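Local coordinates for malonyl-CoA decarboxylase (Rhodopseudomonas palustris, PDB 4KSA), which probably catalyses the decarboxylation of malonyl-CoA to acetyl-CoA and carbon dioxide, at residues L173-I178 / R215-F220; A184-K189 / D226-F231; V232-T237 / A263-I268. One frame throughout, in Å; residues are numbered along the deposited sequence.

How the contacts relate
All three contacts involve the first four strands of the mixed sheet in the C-terminal domain, and the two strand pairings run inward from its margin. Contact 1 pairs the outermost strand 174-178 with 214-220 and is partly buried, with a stacked arginine pair at one end. Contact 3, almost wholly buried, pairs 230-237 with 262-270 and is mostly aliphatic and aromatic, apart from a buried Glu233-Ser267 hydrogen bond. Strands 214-220 and 230-237 are neighbours, so backbone hydrogen bonds such as Tyr217 N to Val232 O join the two pairings. Contact 2 is smaller and more polar: it ties helix 184-193 to the loop joining strands 214-220 and 230-237, close to a second subunit.

Contact 1. Residues L173-I178 / R215-F220; sequences LVLQRI and RCYGFF
At the margin of the central beta sheet, strand 174-178 runs antiparallel to strand 214-220. Val174 and Phe220 form a hydrogen-bonded pair, with Val174 N to Phe220 O and Phe220 N to Val174 O both 2.7 Å; Gln176 and Gly218 bond likewise. On the face carrying Leu175, Tyr217 and Phe219, Leu175 CD1 sits above the Phe219 ring, 3.9 Å from its centroid, in a CH-pi contact. The same methyl reaches Tyr217 CB at 3.4 Å, while Leu173 CD2 meets Phe219 CD1 at 3.6 Å. The pairing is consistent with the first two strands of a GNAT-like (acetyltransferase) sheet, and helix 284-295 packs on the two aromatic rings through Val288 and Ile292. On the other face, which helix 184-193 covers, Ile178 CD1 lies 3.8 Å from Gly218 CA. Arg177 stretches out with CG anti to the backbone N (chi1 169°) and stacks its guanidinium on that of Arg215, centres 4.0 Å apart and planes at 10°, displaced with Arg215 CD over the Arg177 centre and NE beside it. Glu295 forms a salt bridge with Arg215, probably balancing the paired charges. An alanine in place of Arg177 would remove the stacked guanidinium and would probably leave that of Arg215, still held by Glu295, freer to shift and take from a bound water its stronger donor. That water accepts from Arg177 NE at 2.8 Å and donates to Ile178 O.

Contact 2. Residues A184-K189 / D226-F231; sequences ANILEK and DEPLIF
Lys189 and Glu227 meet in a weak salt bridge, Lys189 NZ to Glu227 OE1 at 3.3 Å. The lysine chain runs straight as far as CE and bends only at its last torsion (chi4 -73°), which turns NZ to the carboxylate. Its methylenes also do work: Lys189 CD lies 3.3 Å from Glu227 OE2, and Lys189 CE passes 3.4 Å from the backbone Asp226 O. One turn earlier on the same side of the helix, Asn185 ND2 donates to Asp226 OD1 at 2.9 Å. This bond is weak and somewhat bent, at 149°, and the amide and carboxylate planes stand 70° apart, so the two groups meet steeply and do not lie flat together. Beside them, Ile186 supplies an apolar flank. Its CG1 comes within 3.6 Å of Asp226 O, and its CD1 approaches Asp226 OD2 at 3.9 Å. Pro228 closes the apolar side more loosely, its CD 4.2 Å from Lys189 CD and 4.5 Å from Ile186 CG2.

Second-shell partners help to position both carboxylates. Asp226 OD1 also takes a salt bridge from Arg23, so one oxygen is shared between an amide and a guanidinium, while Glu227 OE2 is held by the hydroxyl of Tyr193, further along the same helix, which steadies the carboxylate that faces Lys189. The helix itself lies at a subunit boundary: Glu188 forms a salt bridge with Arg206 of the second subunit. Its place is consistent with the first helix of a GNAT-like (acetyltransferase) fold, which follows the edge strand, here packed on the loop joining strands 214-220 and 230-237.

Contact 3. Residues V232-T237 / A263-I268; sequences VEVALT and AVFYSI
Phe265 pushes one corner of its ring against two valines of the facing strand: its CD1 is 3.4 Å from Val234 CG2 and 3.7 Å from Val232 CG1, the latter at the ring edge. Val234 and Phe265 lie side by side and point the same way, and helix 284-295 covers them through Ile292, Val288 and Val289. On the other face the small Ala235 leaves room for its neighbours, its CB meeting Val264 CG1 at 3.6 Å and Tyr266 CE2 at 3.8 Å. Tyr266 reaches this place because its CG sits between the backbone N and the carbonyl carbon (chi1 68°), which folds the ring across the neighbouring strand. Glu233 CB lies over one face of that ring, 4.3 Å from the centroid. Beyond it, Ser267 OG donates to Glu233 OE2 at 3.2 Å, from above the carboxylate plane, while Arg208 forms a salt bridge with OE1; His197 bonds the Tyr266 hydroxyl. Glu233 pairs with Ser267 but Val234 with Phe265, leaving Tyr266 as the extra residue, its N bonded to Glu233 O. Such a beta bulge in the fourth strand is a hallmark of the acetyltransferase (GNAT) fold.

Contact 1. Residues L173-I178 / R215-F220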
# COMPACT_ATOMS: atom_id res chain seq x y z
N LEU A 173 -15.87 -1.82 -7.83
CA LEU A 173 -16.49 -0.95 -6.83
C LEU A 173 -15.88 -1.34 -5.49
O LEU A 173 -15.76 -2.52 -5.18
CB LEU A 173 -18.01 -1.14 -6.80
CG LEU A 173 -18.72 0.02 -6.10
CD1 LEU A 173 -18.65 1.28 -6.94
CD2 LEU A 173 -20.17 -0.36 -5.84
N VAL A 174 -15.46 -0.36 -4.70
CA VAL A 174 -14.84 -0.64 -3.42
C VAL A 174 -15.48 0.12 -2.29
O VAL A 174 -15.76 1.31 -2.42
CB VAL A 174 -13.35 -0.29 -3.46
CG1 VAL A 174 -12.76 -0.35 -2.05
CG2 VAL A 174 -12.63 -1.26 -4.38
N LEU A 175 -15.72 -0.58 -1.18
CA LEU A 175 -16.34 0.02 -0.02
C LEU A 175 -15.26 0.53 0.93
O LEU A 175 -14.25 -0.12 1.14
CB LEU A 175 -17.21 -1.01 0.69
CG LEU A 175 -17.76 -0.59 2.05
CD1 LEU A 175 -18.83 0.50 1.90
CD2 LEU A 175 -18.33 -1.81 2.75
N GLN A 176 -15.47 1.71 1.48
CA GLN A 176 -14.50 2.28 2.39
C GLN A 176 -15.24 2.92 3.55
O GLN A 176 -16.29 3.52 3.36
CB GLN A 176 -13.64 3.35 1.69
CG GLN A 176 -12.41 2.78 1.01
CD GLN A 176 -11.55 2.03 1.99
OE1 GLN A 176 -11.04 2.61 2.95
NE2 GLN A 176 -11.39 0.72 1.77
N ARG A 177 -14.70 2.79 4.76
CA ARG A 177 -15.36 3.42 5.87
C ARG A 177 -14.94 4.86 5.76
O ARG A 177 -13.83 5.15 5.32
CB ARG A 177 -14.89 2.85 7.20
CG ARG A 177 -15.37 3.69 8.35
CD ARG A 177 -15.10 3.07 9.69
NE ARG A 177 -15.31 4.08 10.72
CZ ARG A 177 -15.17 3.88 12.03
NH1 ARG A 177 -14.83 2.67 12.48
NH2 ARG A 177 -15.38 4.88 12.87
N ILE A 178 -15.83 5.76 6.13
CA ILE A 178 -15.53 7.18 6.06
C ILE A 178 -15.51 7.72 7.48
O ILE A 178 -16.50 7.64 8.22
CB ILE A 178 -16.58 7.91 5.20
CG1 ILE A 178 -16.49 7.39 3.77
CG2 ILE A 178 -16.39 9.41 5.30
CD1 ILE A 178 -17.42 8.05 2.81
N ARG A 215 -21.51 5.41 12.12
CA ARG A 215 -20.55 4.91 11.13
C ARG A 215 -21.09 5.07 9.73
O ARG A 215 -22.16 4.55 9.44
CB ARG A 215 -20.29 3.42 11.33
CG ARG A 215 -19.62 3.05 12.61
CD ARG A 215 -18.23 2.52 12.36
NE ARG A 215 -17.72 1.83 13.53
CZ ARG A 215 -17.70 2.35 14.76
NH1 ARG A 215 -18.17 3.58 14.97
NH2 ARG A 215 -17.22 1.65 15.78
N CYS A 216 -20.38 5.77 8.85
CA CYS A 216 -20.85 5.89 7.47
C CYS A 216 -19.83 5.31 6.53
O CYS A 216 -18.62 5.34 6.78
CB CYS A 216 -21.15 7.33 7.10
SG CYS A 216 -20.06 8.46 7.88
N TYR A 217 -20.33 4.75 5.44
CA TYR A 217 -19.48 4.12 4.46
C TYR A 217 -19.62 4.76 3.09
O TYR A 217 -20.54 5.56 2.84
CB TYR A 217 -19.84 2.64 4.40
CG TYR A 217 -19.64 1.97 5.73
CD1 TYR A 217 -18.39 1.47 6.10
CD2 TYR A 217 -20.67 1.92 6.68
CE1 TYR A 217 -18.17 0.94 7.37
CE2 TYR A 217 -20.45 1.39 7.95
CZ TYR A 217 -19.20 0.91 8.29
OH TYR A 217 -18.94 0.43 9.56
N GLY A 218 -18.67 4.44 2.22
CA GLY A 218 -18.70 4.99 0.88
C GLY A 218 -18.32 3.94 -0.12
O GLY A 218 -17.57 3.01 0.19
N PHE A 219 -18.87 4.06 -1.33
CA PHE A 219 -18.53 3.15 -2.41
C PHE A 219 -17.74 3.95 -3.44
O PHE A 219 -18.18 5.00 -3.90
CB PHE A 219 -19.79 2.55 -3.02
CG PHE A 219 -20.33 1.40 -2.23
CD1 PHE A 219 -19.75 0.15 -2.32
CD2 PHE A 219 -21.39 1.60 -1.33
CE1 PHE A 219 -20.21 -0.91 -1.53
CE2 PHE A 219 -21.85 0.55 -0.54
CZ PHE A 219 -21.26 -0.70 -0.64
N PHE A 220 -16.55 3.46 -3.76
CA PHE A 220 -15.68 4.14 -4.68
C PHE A 220 -15.41 3.29 -5.89
O PHE A 220 -15.36 2.06 -5.79
CB PHE A 220 -14.35 4.48 -4.00
CG PHE A 220 -14.47 5.46 -2.87
CD1 PHE A 220 -14.21 6.81 -3.08
CD2 PHE A 220 -14.91 5.06 -1.62
CE1 PHE A 220 -14.39 7.76 -2.05
CE2 PHE A 220 -15.10 6.00 -0.57
CZ PHE A 220 -14.84 7.36 -0.81
O HOH W 1 -17.34 5.96 10.23

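Contact 2. Residues A184-K189 / D226-F231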
# COMPACT_ATOMS: atom_id res chain seq x y z
N ALA A 184 -8.93 14.52 3.73
CA ALA A 184 -9.70 15.76 3.74
C ALA A 184 -10.44 16.04 2.43
O ALA A 184 -11.64 16.36 2.44
CB ALA A 184 -8.79 16.93 4.05
N ASN A 185 -9.74 15.94 1.29
CA ASN A 185 -10.38 16.21 0.02
C ASN A 185 -11.65 15.37 -0.17
O ASN A 185 -12.63 15.82 -0.75
CB ASN A 185 -9.40 16.01 -1.14
CG ASN A 185 -9.15 14.56 -1.49
OD1 ASN A 185 -8.70 13.76 -0.66
ND2 ASN A 185 -9.43 14.21 -2.74
N ILE A 186 -11.64 14.14 0.33
CA ILE A 186 -12.83 13.31 0.22
C ILE A 186 -13.84 13.81 1.26
O ILE A 186 -15.02 13.91 0.98
CB ILE A 186 -12.54 11.82 0.48
CG1 ILE A 186 -11.69 11.24 -0.67
CG2 ILE A 186 -13.86 11.06 0.66
CD1 ILE A 186 -11.13 9.84 -0.41
N LEU A 187 -13.36 14.13 2.46
CA LEU A 187 -14.26 14.62 3.50
C LEU A 187 -14.93 15.92 3.09
O LEU A 187 -16.06 16.18 3.46
CB LEU A 187 -13.52 14.81 4.83
CG LEU A 187 -13.23 13.48 5.55
CD1 LEU A 187 -12.60 13.80 6.86
CD2 LEU A 187 -14.50 12.66 5.77
N GLU A 188 -14.22 16.72 2.31
CA GLU A 188 -14.74 18.00 1.85
C GLU A 188 -15.98 17.76 0.99
O GLU A 188 -17.01 18.41 1.17
CB GLU A 188 -13.67 18.74 1.06
CG GLU A 188 -14.00 20.16 0.65
CD GLU A 188 -12.75 20.95 0.25
OE1 GLU A 188 -12.26 21.75 1.09
OE2 GLU A 188 -12.25 20.77 -0.88
N LYS A 189 -15.88 16.81 0.06
CA LYS A 189 -17.00 16.48 -0.79
C LYS A 189 -18.15 15.98 0.08
O LYS A 189 -19.30 16.33 -0.16
CB LYS A 189 -16.62 15.39 -1.79
CG LYS A 189 -15.45 15.71 -2.71
CD LYS A 189 -15.09 14.48 -3.52
CE LYS A 189 -13.78 14.64 -4.28
NZ LYS A 189 -13.85 15.55 -5.46
N ASP A 226 -11.36 9.38 -5.96
CA ASP A 226 -11.67 10.11 -4.74
C ASP A 226 -13.13 10.49 -4.62
O ASP A 226 -13.48 11.30 -3.79
CB ASP A 226 -10.82 11.39 -4.66
CG ASP A 226 -9.38 11.10 -4.24
OD1 ASP A 226 -8.51 11.99 -4.43
OD2 ASP A 226 -9.12 10.00 -3.71
N GLU A 227 -13.98 9.89 -5.42
CA GLU A 227 -15.38 10.27 -5.37
C GLU A 227 -16.33 9.21 -4.79
O GLU A 227 -16.49 8.12 -5.35
CB GLU A 227 -15.81 10.68 -6.79
CG GLU A 227 -17.08 11.48 -6.84
CD GLU A 227 -16.95 12.83 -6.17
OE1 GLU A 227 -16.24 13.70 -6.72
OE2 GLU A 227 -17.56 13.01 -5.08
N PRO A 228 -16.96 9.51 -3.63
CA PRO A 228 -17.89 8.55 -3.03
C PRO A 228 -19.23 8.52 -3.80
O PRO A 228 -20.01 9.46 -3.72
CB PRO A 228 -18.02 9.05 -1.58
CG PRO A 228 -17.89 10.51 -1.72
CD PRO A 228 -16.75 10.67 -2.74
N LEU A 229 -19.46 7.45 -4.56
CA LEU A 229 -20.66 7.32 -5.36
C LEU A 229 -21.92 7.10 -4.51
O LEU A 229 -22.93 7.80 -4.66
CB LEU A 229 -20.49 6.18 -6.34
CG LEU A 229 -19.17 6.28 -7.12
CD1 LEU A 229 -19.15 5.26 -8.23
CD2 LEU A 229 -19.01 7.70 -7.66
N ILE A 230 -21.85 6.11 -3.64
CA ILE A 230 -22.95 5.79 -2.75
C ILE A 230 -22.43 5.98 -1.34
O ILE A 230 -21.43 5.38 -0.96
CB ILE A 230 -23.38 4.34 -2.94
CG1 ILE A 230 -23.83 4.15 -4.39
CG2 ILE A 230 -24.46 4.00 -1.95
CD1 ILE A 230 -24.06 2.74 -4.79
N PHE A 231 -23.14 6.81 -0.59
CA PHE A 231 -22.81 7.14 0.80
C PHE A 231 -23.85 6.52 1.74
O PHE A 231 -25.03 6.85 1.67
CB PHE A 231 -22.80 8.66 0.96
CG PHE A 231 -22.43 9.13 2.32
CD1 PHE A 231 -21.26 8.70 2.92
CD2 PHE A 231 -23.24 10.03 3.01
CE1 PHE A 231 -20.89 9.15 4.20
CE2 PHE A 231 -22.89 10.48 4.28
CZ PHE A 231 -21.71 10.04 4.88

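Contact 3. Residues V232-T237 / A263-I268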
# COMPACT_ATOMS: atom_id res chain seq x y z
N VAL A 232 -23.40 5.61 2.61
CA VAL A 232 -24.29 4.92 3.55
C VAL A 232 -24.07 5.31 5.01
O VAL A 232 -22.99 5.10 5.56
CB VAL A 232 -24.11 3.40 3.41
CG1 VAL A 232 -25.12 2.67 4.28
CG2 VAL A 232 -24.29 3.00 1.98
N GLU A 233 -25.09 5.86 5.65
CA GLU A 233 -24.99 6.26 7.06
C GLU A 233 -25.64 5.23 7.99
O GLU A 233 -26.76 4.77 7.75
CB GLU A 233 -25.62 7.63 7.25
CG GLU A 233 -24.93 8.68 6.42
CD GLU A 233 -25.47 10.06 6.67
OE1 GLU A 233 -25.33 10.53 7.81
OE2 GLU A 233 -26.03 10.66 5.72
N VAL A 234 -24.93 4.86 9.05
CA VAL A 234 -25.42 3.86 9.99
C VAL A 234 -25.37 4.32 11.45
O VAL A 234 -24.56 5.17 11.81
CB VAL A 234 -24.59 2.56 9.88
CG1 VAL A 234 -25.12 1.52 10.83
CG2 VAL A 234 -24.64 2.03 8.46
N ALA A 235 -26.25 3.76 12.27
CA ALA A 235 -26.31 4.07 13.70
C ALA A 235 -26.19 2.76 14.49
O ALA A 235 -26.89 1.80 14.21
CB ALA A 235 -27.61 4.77 14.04
N LEU A 236 -25.27 2.74 15.46
CA LEU A 236 -25.08 1.56 16.31
C LEU A 236 -26.06 1.64 17.48
O LEU A 236 -26.06 2.62 18.24
CB LEU A 236 -23.65 1.49 16.83
CG LEU A 236 -22.56 1.03 15.87
CD1 LEU A 236 -23.18 0.44 14.61
CD2 LEU A 236 -21.64 2.21 15.55
N THR A 237 -26.89 0.61 17.64
CA THR A 237 -27.89 0.62 18.70
C THR A 237 -28.20 -0.74 19.34
O THR A 237 -27.60 -1.77 19.00
CB THR A 237 -29.23 1.17 18.19
OG1 THR A 237 -29.82 0.21 17.30
CG2 THR A 237 -29.02 2.50 17.45
N ALA A 263 -27.41 -2.72 14.04
CA ALA A 263 -26.83 -1.81 13.08
C ALA A 263 -28.02 -1.26 12.30
O ALA A 263 -28.75 -2.02 11.66
CB ALA A 263 -25.89 -2.56 12.15
N VAL A 264 -28.24 0.05 12.37
CA VAL A 264 -29.36 0.60 11.63
C VAL A 264 -29.05 1.65 10.53
O VAL A 264 -28.63 2.79 10.78
CB VAL A 264 -30.43 1.13 12.61
CG1 VAL A 264 -29.80 2.00 13.65
CG2 VAL A 264 -31.49 1.89 11.84
N PHE A 265 -29.27 1.22 9.29
CA PHE A 265 -29.07 2.06 8.13
C PHE A 265 -30.16 3.09 8.19
O PHE A 265 -31.34 2.75 8.27
CB PHE A 265 -29.22 1.20 6.88
CG PHE A 265 -28.23 0.10 6.82
CD1 PHE A 265 -26.91 0.36 6.48
CD2 PHE A 265 -28.57 -1.18 7.21
CE1 PHE A 265 -25.95 -0.62 6.53
CE2 PHE A 265 -27.61 -2.19 7.27
CZ PHE A 265 -26.30 -1.91 6.93
N TYR A 266 -29.81 4.37 8.15
CA TYR A 266 -30.85 5.36 8.22
C TYR A 266 -30.71 6.41 7.14
O TYR A 266 -31.48 7.38 7.09
CB TYR A 266 -30.89 5.99 9.62
CG TYR A 266 -29.71 6.83 9.98
CD1 TYR A 266 -29.68 8.19 9.65
CD2 TYR A 266 -28.62 6.28 10.65
CE1 TYR A 266 -28.58 8.99 9.99
CE2 TYR A 266 -27.51 7.07 11.00
CZ TYR A 266 -27.51 8.43 10.66
OH TYR A 266 -26.44 9.21 11.00
N SER A 267 -29.73 6.19 6.27
CA SER A 267 -29.47 7.09 5.14
C SER A 267 -28.64 6.42 4.07
O SER A 267 -27.55 5.93 4.35
CB SER A 267 -28.73 8.34 5.60
OG SER A 267 -28.57 9.23 4.51
N ILE A 268 -29.16 6.38 2.85
CA ILE A 268 -28.43 5.78 1.73
C ILE A 268 -28.58 6.73 0.57
O ILE A 268 -29.70 6.99 0.15
CB ILE A 268 -29.00 4.43 1.33
CG1 ILE A 268 -28.86 3.45 2.48
CG2 ILE A 268 -28.25 3.91 0.12
CD1 ILE A 268 -29.18 2.05 2.09